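PDB 2XPP: IWS1 from Encephalitozoon cuniculi, which probably acts as a nuclear transcription factor in RNA polymerase II regulation, perhaps at TBP recruitment and at steps that follow it. Local coordinates for residues L13-R16 and M17-L21; L48-K51 and A52-E55; K95-K98 and E99-V102; P117-K121 and E122-S126. All coordinates share one frame; numbering follows the deposited sequence.

Contact 1: L13-R16 and M17-L21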
loop_
_atom_site.group_PDB
_atom_site.type_symbol
_atom_site.label_atom_id
_atom_site.label_comp_id
_atom_site.label_asym_id
_atom_site.label_seq_id
_atom_site.Cartn_x
_atom_site.Cartn_y
_atom_site.Cartn_z
ATOM N N LEU A 13 -0.232 14.626 6.964
ATOM C CA LEU A 13 -0.178 13.182 7.186
ATOM C C LEU A 13 0.710 12.495 6.155
ATOM O O LEU A 13 1.530 11.662 6.524
ATOM C CB LEU A 13 -1.584 12.584 7.207
ATOM C CG LEU A 13 -1.638 11.129 7.689
ATOM C CD1 LEU A 13 -1.071 11.010 9.087
ATOM C CD2 LEU A 13 -3.085 10.599 7.645
ATOM N N LYS A 14 0.589 12.906 4.880
ATOM C CA LYS A 14 1.415 12.384 3.792
ATOM C C LYS A 14 2.900 12.607 4.126
ATOM O O LYS A 14 3.697 11.663 4.068
ATOM C CB LYS A 14 1.043 13.080 2.486
ATOM C CG LYS A 14 1.778 12.481 1.238
ATOM C CD LYS A 14 1.448 13.257 -0.040
ATOM C CE LYS A 14 2.253 12.710 -1.237
ATOM N NZ LYS A 14 1.537 11.499 -1.765
ATOM N N LYS A 15 3.258 13.825 4.529
ATOM C CA LYS A 15 4.655 14.138 4.853
ATOM C C LYS A 15 5.136 13.330 6.065
ATOM O O LYS A 15 6.298 12.859 6.096
ATOM C CB LYS A 15 4.809 15.646 5.098
ATOM C CG LYS A 15 6.227 16.064 5.545
ATOM C CD LYS A 15 6.323 17.565 5.829
ATOM C CE LYS A 15 7.766 18.077 5.765
ATOM N NZ LYS A 15 8.749 17.052 6.216
ATOM N N ARG A 16 4.252 13.141 7.037
ATOM C CA ARG A 16 4.616 12.352 8.205
ATOM C C ARG A 16 4.962 10.907 7.815
ATOM O O ARG A 16 5.982 10.344 8.275
ATOM C CB ARG A 16 3.493 12.353 9.218
ATOM C CG ARG A 16 3.871 11.698 10.525
ATOM C CD ARG A 16 2.732 11.856 11.531
ATOM N NE ARG A 16 2.998 11.007 12.683
ATOM C CZ ARG A 16 2.105 10.697 13.613
ATOM N NH1 ARG A 16 0.854 11.190 13.546
ATOM N NH2 ARG A 16 2.475 9.904 14.615
ATOM N N MET A 17 4.136 10.325 6.934
ATOM C CA MET A 17 4.343 8.946 6.490
ATOM C C MET A 17 5.613 8.849 5.680
ATOM O O MET A 17 6.375 7.886 5.868
ATOM C CB MET A 17 3.176 8.458 5.653
ATOM C CG MET A 17 2.003 8.112 6.530
ATOM S SD MET A 17 0.666 7.305 5.576
ATOM C CE MET A 17 1.274 5.603 5.614
ATOM N N GLN A 18 5.877 9.866 4.842
ATOM C CA GLN A 18 7.109 9.911 4.055
ATOM C C GLN A 18 8.341 9.961 4.951
ATOM O O GLN A 18 9.330 9.277 4.691
ATOM C CB GLN A 18 7.144 11.160 3.152
ATOM C CG GLN A 18 6.232 11.059 1.933
ATOM C CD GLN A 18 6.193 12.359 1.140
ATOM O OE1 GLN A 18 6.756 13.380 1.578
ATOM N NE2 GLN A 18 5.528 12.341 -0.013
ATOM N N ASP A 19 8.288 10.816 5.960
ATOM C CA ASP A 19 9.448 11.016 6.820
ATOM C C ASP A 19 9.765 9.725 7.590
ATOM O O ASP A 19 10.955 9.342 7.731
ATOM C CB ASP A 19 9.227 12.209 7.761
ATOM C CG ASP A 19 9.268 13.552 7.016
ATOM O OD1 ASP A 19 9.712 13.575 5.846
ATOM O OD2 ASP A 19 8.840 14.565 7.614
ATOM N N ILE A 20 8.716 9.063 8.069
ATOM C CA ILE A 20 8.919 7.817 8.838
ATOM C C ILE A 20 9.523 6.742 7.934
ATOM O O ILE A 20 10.451 6.002 8.335
ATOM C CB ILE A 20 7.602 7.340 9.456
ATOM C CG1 ILE A 20 7.177 8.292 10.578
ATOM C CG2 ILE A 20 7.735 5.856 9.939
ATOM C CD1 ILE A 20 5.671 8.144 10.959
ATOM N N LEU A 21 9.006 6.635 6.716
ATOM C CA LEU A 21 9.503 5.623 5.785
ATOM C C LEU A 21 10.974 5.895 5.492
ATOM O O LEU A 21 11.776 4.949 5.552
ATOM C CB LEU A 21 8.646 5.585 4.496
ATOM C CG LEU A 21 9.111 4.634 3.394
ATOM C CD1 LEU A 21 9.055 3.193 3.882
ATOM C CD2 LEU A 21 8.181 4.830 2.259
#

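Contact 2: L48-K51 and A52-E55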
loop_
_atom_site.group_PDB
_atom_site.type_symbol
_atom_site.label_atom_id
_atom_site.label_comp_id
_atom_site.label_asym_id
_atom_site.label_seq_id
_atom_site.Cartn_x
_atom_site.Cartn_y
_atom_site.Cartn_z
ATOM N N LEU A 48 -5.900 7.449 8.807
ATOM C CA LEU A 48 -6.136 7.030 7.434
ATOM C C LEU A 48 -7.528 6.461 7.250
ATOM O O LEU A 48 -8.017 6.391 6.106
ATOM C CB LEU A 48 -5.112 5.990 7.012
ATOM C CG LEU A 48 -3.673 6.463 6.845
ATOM C CD1 LEU A 48 -2.844 5.224 6.586
ATOM C CD2 LEU A 48 -3.552 7.462 5.669
ATOM N N MET A 49 -8.152 6.059 8.354
ATOM C CA MET A 49 -9.531 5.510 8.308
ATOM C C MET A 49 -10.641 6.582 8.289
ATOM O O MET A 49 -11.817 6.240 8.163
ATOM C CB MET A 49 -9.812 4.579 9.521
ATOM C CG MET A 49 -8.869 3.396 9.679
ATOM S SD MET A 49 -9.427 2.043 8.680
ATOM C CE MET A 49 -8.533 0.717 9.411
ATOM N N SER A 50 -10.288 7.847 8.503
ATOM C CA SER A 50 -11.274 8.927 8.613
ATOM C C SER A 50 -12.055 9.034 7.325
ATOM O O SER A 50 -11.488 9.228 6.274
ATOM C CB SER A 50 -10.569 10.285 8.856
ATOM O OG SER A 50 -11.502 11.337 8.681
ATOM N N LYS A 51 -13.366 8.889 7.393
ATOM C CA LYS A 51 -14.185 9.048 6.188
ATOM C C LYS A 51 -14.164 10.495 5.685
ATOM O O LYS A 51 -14.221 10.721 4.475
ATOM C CB LYS A 51 -15.630 8.592 6.439
ATOM C CG LYS A 51 -15.754 7.067 6.733
ATOM C CD LYS A 51 -15.127 6.197 5.651
ATOM C CE LYS A 51 -15.580 4.761 5.780
ATOM N NZ LYS A 51 -14.672 3.905 4.980
ATOM N N ALA A 52 -14.022 11.453 6.594
ATOM C CA ALA A 52 -14.049 12.871 6.186
ATOM C C ALA A 52 -12.742 13.221 5.455
ATOM O O ALA A 52 -12.745 14.081 4.566
ATOM C CB ALA A 52 -14.218 13.764 7.364
ATOM N N LEU A 53 -11.653 12.561 5.827
ATOM C CA LEU A 53 -10.344 12.832 5.188
ATOM C C LEU A 53 -10.106 12.029 3.910
ATOM O O LEU A 53 -9.160 12.297 3.136
ATOM C CB LEU A 53 -9.197 12.530 6.136
ATOM C CG LEU A 53 -8.882 13.428 7.315
ATOM C CD1 LEU A 53 -7.648 12.831 7.988
ATOM C CD2 LEU A 53 -8.610 14.841 6.848
ATOM N N GLN A 54 -10.945 11.020 3.684
ATOM C CA GLN A 54 -10.586 9.977 2.714
ATOM C C GLN A 54 -10.326 10.474 1.307
ATOM O O GLN A 54 -9.307 10.108 0.668
ATOM C CB GLN A 54 -11.647 8.866 2.669
ATOM C CG GLN A 54 -11.188 7.698 1.785
ATOM C CD GLN A 54 -12.044 6.467 1.971
ATOM O OE1 GLN A 54 -12.822 6.119 1.072
ATOM N NE2 GLN A 54 -11.954 5.826 3.175
ATOM N N GLU A 55 -11.255 11.260 0.782
ATOM C CA GLU A 55 -11.098 11.717 -0.589
ATOM C C GLU A 55 -9.890 12.615 -0.763
ATOM O O GLU A 55 -9.228 12.533 -1.778
ATOM C CB GLU A 55 -12.322 12.465 -1.066
ATOM C CG GLU A 55 -13.450 11.554 -1.537
ATOM C CD GLU A 55 -13.005 10.573 -2.642
ATOM O OE1 GLU A 55 -12.704 10.995 -3.781
ATOM O OE2 GLU A 55 -12.964 9.375 -2.352
HETATM O O HOH W 1 -13.775 11.914 2.013
HETATM O O HOH W 2 -15.279 4.743 2.283
#

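Contact 3: K95-K98 and E99-V102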
loop_
_atom_site.group_PDB
_atom_site.type_symbol
_atom_site.label_atom_id
_atom_site.label_comp_id
_atom_site.label_asym_id
_atom_site.label_seq_id
_atom_site.Cartn_x
_atom_site.Cartn_y
_atom_site.Cartn_z
ATOM N N LYS A 95 -12.429 3.994 -0.820
ATOM C CA LYS A 95 -13.131 3.924 -2.101
ATOM C C LYS A 95 -12.112 4.170 -3.236
ATOM O O LYS A 95 -12.063 5.253 -3.815
ATOM C CB LYS A 95 -14.285 4.936 -2.169
ATOM C CG LYS A 95 -15.393 4.597 -1.192
ATOM C CD LYS A 95 -16.618 5.480 -1.322
ATOM C CE LYS A 95 -17.636 5.145 -0.229
ATOM N NZ LYS A 95 -18.906 5.989 -0.261
ATOM N N ILE A 96 -11.373 3.109 -3.551
ATOM C CA ILE A 96 -10.245 3.127 -4.496
ATOM C C ILE A 96 -10.689 2.747 -5.898
ATOM O O ILE A 96 -11.314 1.692 -6.106
ATOM C CB ILE A 96 -9.119 2.242 -3.952
ATOM C CG1 ILE A 96 -8.500 2.899 -2.697
ATOM C CG2 ILE A 96 -8.067 2.014 -4.996
ATOM C CD1 ILE A 96 -7.559 1.948 -1.893
ATOM N N HIS A 97 -10.372 3.599 -6.860
ATOM C CA HIS A 97 -10.868 3.412 -8.201
ATOM C C HIS A 97 -9.691 3.285 -9.149
ATOM O O HIS A 97 -8.534 3.452 -8.751
ATOM C CB HIS A 97 -11.817 4.559 -8.614
ATOM C CG HIS A 97 -13.027 4.694 -7.721
ATOM N ND1 HIS A 97 -13.712 3.608 -7.211
ATOM C CD2 HIS A 97 -13.646 5.791 -7.224
ATOM C CE1 HIS A 97 -14.713 4.031 -6.456
ATOM N NE2 HIS A 97 -14.698 5.352 -6.450
ATOM N N LYS A 98 -9.998 2.991 -10.414
ATOM C CA LYS A 98 -8.951 2.765 -11.413
ATOM C C LYS A 98 -7.811 3.791 -11.404
ATOM O O LYS A 98 -6.648 3.415 -11.424
ATOM C CB LYS A 98 -9.631 2.700 -12.784
ATOM C CG LYS A 98 -8.649 2.643 -13.957
ATOM C CD LYS A 98 -9.400 2.682 -15.303
ATOM C CE LYS A 98 -10.187 3.978 -15.538
ATOM N NZ LYS A 98 -11.648 3.845 -15.192
ATOM N N GLU A 99 -8.149 5.080 -11.403
ATOM C CA GLU A 99 -7.150 6.144 -11.502
ATOM C C GLU A 99 -6.222 6.175 -10.316
ATOM O O GLU A 99 -5.011 6.345 -10.477
ATOM C CB GLU A 99 -7.823 7.510 -11.708
ATOM C CG GLU A 99 -8.641 7.617 -13.023
ATOM C CD GLU A 99 -10.073 7.034 -12.952
ATOM O OE1 GLU A 99 -10.565 6.590 -11.842
ATOM O OE2 GLU A 99 -10.700 7.027 -14.050
ATOM N N HIS A 100 -6.758 5.945 -9.116
ATOM C CA HIS A 100 -5.939 5.841 -7.914
ATOM C C HIS A 100 -4.915 4.698 -8.007
ATOM O O HIS A 100 -3.772 4.849 -7.571
ATOM C CB HIS A 100 -6.813 5.549 -6.677
ATOM C CG HIS A 100 -7.877 6.568 -6.433
ATOM N ND1 HIS A 100 -9.197 6.230 -6.203
ATOM C CD2 HIS A 100 -7.799 7.912 -6.297
ATOM C CE1 HIS A 100 -9.897 7.335 -6.013
ATOM N NE2 HIS A 100 -9.067 8.373 -6.065
ATOM N N LEU A 101 -5.355 3.562 -8.551
ATOM C CA LEU A 101 -4.504 2.367 -8.671
ATOM C C LEU A 101 -3.419 2.553 -9.742
ATOM O O LEU A 101 -2.240 2.212 -9.510
ATOM C CB LEU A 101 -5.373 1.155 -8.991
ATOM C CG LEU A 101 -6.316 0.753 -7.842
ATOM C CD1 LEU A 101 -7.351 -0.225 -8.344
ATOM C CD2 LEU A 101 -5.475 0.217 -6.629
ATOM N N VAL A 102 -3.792 3.133 -10.878
ATOM C CA VAL A 102 -2.818 3.283 -11.975
ATOM C C VAL A 102 -1.708 4.223 -11.530
ATOM O O VAL A 102 -0.507 3.887 -11.668
ATOM C CB VAL A 102 -3.490 3.717 -13.257
ATOM C CG1 VAL A 102 -2.463 4.079 -14.351
ATOM C CG2 VAL A 102 -4.418 2.597 -13.742
#

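Contact 4: P117-K121 and E122-S126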
loop_
_atom_site.group_PDB
_atom_site.type_symbol
_atom_site.label_atom_id
_atom_site.label_comp_id
_atom_site.label_asym_id
_atom_site.label_seq_id
_atom_site.Cartn_x
_atom_site.Cartn_y
_atom_site.Cartn_z
ATOM N N PRO A 117 5.130 -16.679 -0.840
ATOM C CA PRO A 117 5.045 -17.925 -0.049
ATOM C C PRO A 117 5.441 -17.782 1.422
ATOM O O PRO A 117 4.977 -18.556 2.277
ATOM C CB PRO A 117 5.974 -18.905 -0.785
ATOM C CG PRO A 117 6.778 -18.083 -1.728
ATOM C CD PRO A 117 6.015 -16.810 -2.006
ATOM N N LYS A 118 6.280 -16.804 1.717
ATOM C CA LYS A 118 6.667 -16.502 3.083
ATOM C C LYS A 118 5.577 -15.826 3.911
ATOM O O LYS A 118 5.703 -15.716 5.135
ATOM C CB LYS A 118 7.942 -15.638 3.106
ATOM C CG LYS A 118 9.260 -16.341 2.755
ATOM C CD LYS A 118 10.442 -15.392 3.055
ATOM C CE LYS A 118 11.128 -15.745 4.394
ATOM N NZ LYS A 118 11.562 -14.549 5.209
ATOM N N GLU A 119 4.520 -15.337 3.261
ATOM C CA GLU A 119 3.493 -14.570 3.960
ATOM C C GLU A 119 2.570 -15.472 4.846
ATOM O O GLU A 119 2.413 -16.676 4.561
ATOM C CB GLU A 119 2.706 -13.743 2.921
ATOM C CG GLU A 119 1.706 -12.785 3.548
ATOM C CD GLU A 119 2.359 -11.868 4.585
ATOM O OE1 GLU A 119 2.200 -12.114 5.804
ATOM O OE2 GLU A 119 3.045 -10.921 4.155
ATOM N N SER A 120 2.024 -14.932 5.940
ATOM C CA SER A 120 1.054 -15.687 6.724
ATOM C C SER A 120 -0.164 -15.967 5.851
ATOM O O SER A 120 -0.517 -15.162 4.979
ATOM C CB SER A 120 0.652 -14.991 8.038
ATOM O OG SER A 120 -0.340 -13.986 7.850
ATOM N N LYS A 121 -0.775 -17.114 6.068
ATOM C CA LYS A 121 -1.995 -17.487 5.345
ATOM C C LYS A 121 -3.055 -16.386 5.461
ATOM O O LYS A 121 -3.680 -16.050 4.466
ATOM C CB LYS A 121 -2.551 -18.845 5.817
ATOM C CG LYS A 121 -1.602 -20.028 5.623
ATOM C CD LYS A 121 -2.362 -21.349 5.734
ATOM C CE LYS A 121 -1.446 -22.573 5.735
ATOM N NZ LYS A 121 -0.596 -22.609 4.504
ATOM N N GLU A 122 -3.212 -15.806 6.656
ATOM C CA GLU A 122 -4.185 -14.736 6.893
ATOM C C GLU A 122 -3.932 -13.481 6.054
ATOM O O GLU A 122 -4.850 -12.963 5.433
ATOM C CB GLU A 122 -4.240 -14.352 8.395
ATOM C CG GLU A 122 -5.285 -13.241 8.731
ATOM C CD GLU A 122 -5.018 -12.407 10.047
ATOM O OE1 GLU A 122 -4.699 -12.986 11.136
ATOM O OE2 GLU A 122 -5.185 -11.157 9.966
ATOM N N VAL A 123 -2.702 -12.972 6.064
ATOM C CA VAL A 123 -2.343 -11.790 5.277
ATOM C C VAL A 123 -2.502 -12.093 3.776
ATOM O O VAL A 123 -3.056 -11.279 3.039
ATOM C CB VAL A 123 -0.941 -11.297 5.609
ATOM C CG1 VAL A 123 -0.508 -10.158 4.687
ATOM C CG2 VAL A 123 -0.976 -10.751 7.060
ATOM N N ARG A 124 -2.015 -13.253 3.335
ATOM C CA ARG A 124 -2.225 -13.648 1.931
ATOM C C ARG A 124 -3.702 -13.628 1.538
ATOM O O ARG A 124 -4.061 -13.088 0.498
ATOM C CB ARG A 124 -1.694 -15.048 1.666
ATOM C CG ARG A 124 -0.244 -15.030 1.441
ATOM C CD ARG A 124 0.107 -15.905 0.211
ATOM N NE ARG A 124 -0.165 -17.284 0.521
ATOM C CZ ARG A 124 0.380 -17.906 1.558
ATOM N NH1 ARG A 124 1.228 -17.244 2.334
ATOM N NH2 ARG A 124 0.089 -19.170 1.817
ATOM N N ALA A 125 -4.553 -14.231 2.378
ATOM C CA ALA A 125 -5.982 -14.215 2.116
ATOM C C ALA A 125 -6.531 -12.781 2.101
ATOM O O ALA A 125 -7.401 -12.445 1.256
ATOM C CB ALA A 125 -6.713 -15.067 3.156
ATOM N N SER A 126 -6.087 -11.927 3.027
ATOM C CA SER A 126 -6.518 -10.501 3.014
ATOM C C SER A 126 -6.126 -9.805 1.722
ATOM O O SER A 126 -6.932 -9.099 1.125
ATOM C CB SER A 126 -5.975 -9.677 4.211
ATOM O OG SER A 126 -6.564 -10.194 5.399
HETATM O O HOH W 3 -1.527 -13.872 10.426
#

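Contact 1: L13-R16 and M17-L21
Lys15 and Asp19, one turn apart on helix 5-30, form a salt bridge across the solvent side of the helix. The Lys15 chain runs straight until its last torsion, where a turn (chi4 -33°) brings NZ to 2.9 Å from Asp19 OD2 on the syn lone pair of that oxygen. The two side chains meet at a slant. Lys14 and Gln18 form the next i to i+4 pair, and here the contact is between a methylene and an amide: Lys14 CE comes to 3.5 Å from Gln18 NE2. Their polar ends share a partner beyond the pair, since Lys14 NZ forms a salt bridge with Glu65 and Gln18 NE2 a hydrogen bond with the same carboxylate. Arg16 and Ile20 run alongside each other in the same direction, Arg16 CG 4.0 Å from Ile20 CD1, while the Arg16 guanidinium reaches Glu43 and Asn40 on helix 36-48. Beneath them the backbone follows regular alpha-helical bonding, with Ile20 N 3.0 Å from Arg16 O. The chemistry therefore divides by helix face: the Lys15-Asp19 pair probably offsets charge locally, within the helix, whereas Lys14, Gln18 and Arg16 spend their polar ends on tying it to neighbouring helices.

Contact 2: L48-K51 and A52-E55
Ser50 OG receives two backbone N-H groups from the turn that leads into helix 54-59. The stronger bond comes from Leu53 N at 3.1 Å, with an N-H...O angle of 149°; the one from Ala52 N, 3.3 Å from Ser50 OG, is weak and bent to 121°. An OG taking amides two and three residues on resembles a serine N-cap, closing a turn ahead of the helix. The hydroxyl is placed for this by a chi1 of 168°, which sets OG opposite the backbone N and beside the carbonyl carbon. Leu53 N also makes a weak bond to Ser50 O, so this amide is shared between two oxygens of one residue. One step on, Gln54 N bonds weakly to Lys51 O at 3.4 Å, though fairly straight. Lys51 O has a second donor in a water, 2.8 Å away, which in turn accepts from Glu55 N at 2.9 Å and so carries the hydrogen bonding on to that amide. Another water links the side chains: it accepts from Lys51 NZ and donates to Gln54 OE1, 3.1 Å from it. The Lys51 and Gln54 chains lie alongside each other. Gln54 OE1 also accepts from Lys95 N, and Gln54 NE2 gives a weak bond to Thr93 O. The turn thus joins helix 36-48 to helix 54-59, with Leu53 against Val6 and Ile9 of helix 5-30 and Met49 against helix 81-92.

Contact 3: K95-K98 and E99-V102
His100 reaches back one turn with its imidazole, and ND1 accepts the backbone N-H of His97 at 3.0 Å with an angle of 161°. The donor lies only 12° out of the ring plane, at the edge, and because ND1 accepts an N-H it carries no proton itself. A chi1 of -57° sets the His100 ring beside its own backbone N. The His97 ring is near parallel to it but slid aside, with centroids 5.9 Å apart and hardly any overlap. His97 is the N-cap residue of helix 98-104, and the bond from its N-H to a side chain three residues on is the backbone-to-side-chain half of a capping box. The first helical bond follows from Leu101 N to His97 O, 3.2 Å apart. Ile96, just before the cap, crosses Leu101 at about a right angle and brings CG2 to 3.6 Å from Leu101 CD2. Trp134 of helix 121-138 packs against both, and Leu58 and Leu63 against Ile96 and His100. Lys98 folds back at chi3 and chi4, placing NZ 3.5 Å from Glu99 OE2 in a long salt bridge. Lys98 and Leu101 also pack on apolar side chains of another protein's chain, and Val102 on an acidic one.

Contact 4: P117-K121 and E122-S126
Ser120 caps the N-terminus of helix 121-138 through its hydroxyl: OG accepts from Val123 N at 3.1 Å, and the N-H...O angle of 169° makes the bond nearly straight. This is an N-cap, and chi1 of 81° supports it by setting OG between the backbone N and the carbonyl carbon, turned to the first helical turn. A water 2.8 Å from Ser120 OG also donates a weak bond to Glu122 OE1, whose stronger partner is Lys85. Ser120 O starts the main-chain bonding, taking Arg124 N at 2.9 Å nearly in line with its C=O. The residue before the cap contributes as well. Glu119 folds at chi2 so that OE1 accepts from Ser120 N at 2.8 Å, on the anti side of the oxygen and above the carboxylate plane, while OE2 forms a salt bridge with Arg84 of helix 81-92. Arg124 bends at chi2 and chi3 back over the loop, and its NH1 makes a weak bond to Glu119 O, which lies at the guanidinium edge. Lys121 CA lies over one guanidinium face, displaced toward its rim. Glu119 and Arg124 slide past each other in opposite directions, with Glu119 CB 3.5 Å from Arg124 CG. Val123, buried against Ile81 and Leu88, crosses Glu119 at about a right angle, and its CG1 comes to 3.3 Å from Glu119 CD.

All four contacts are local, but they sit differently in the fold. Contact 1 lies within one long helix and contacts 2, 3 and 4 where loops enter helices; contact 2 is a surface contact and the others are partly buried. Contacts 1 and 2 touch through leucines, Leu13 CD2 lying 3.7 Å from Leu48 CD2, whereas contacts 2 and 3 meet through the Gln54 side chain. Contact 4 stands apart, its centre about 26 Å from that of contact 1 on the opposite side of the chain's centre. A serine hydroxyl receives backbone amides in contacts 2 and 4, a histidine nitrogen in contact 3; contact 1 has one salt bridge beside apolar and amide contacts.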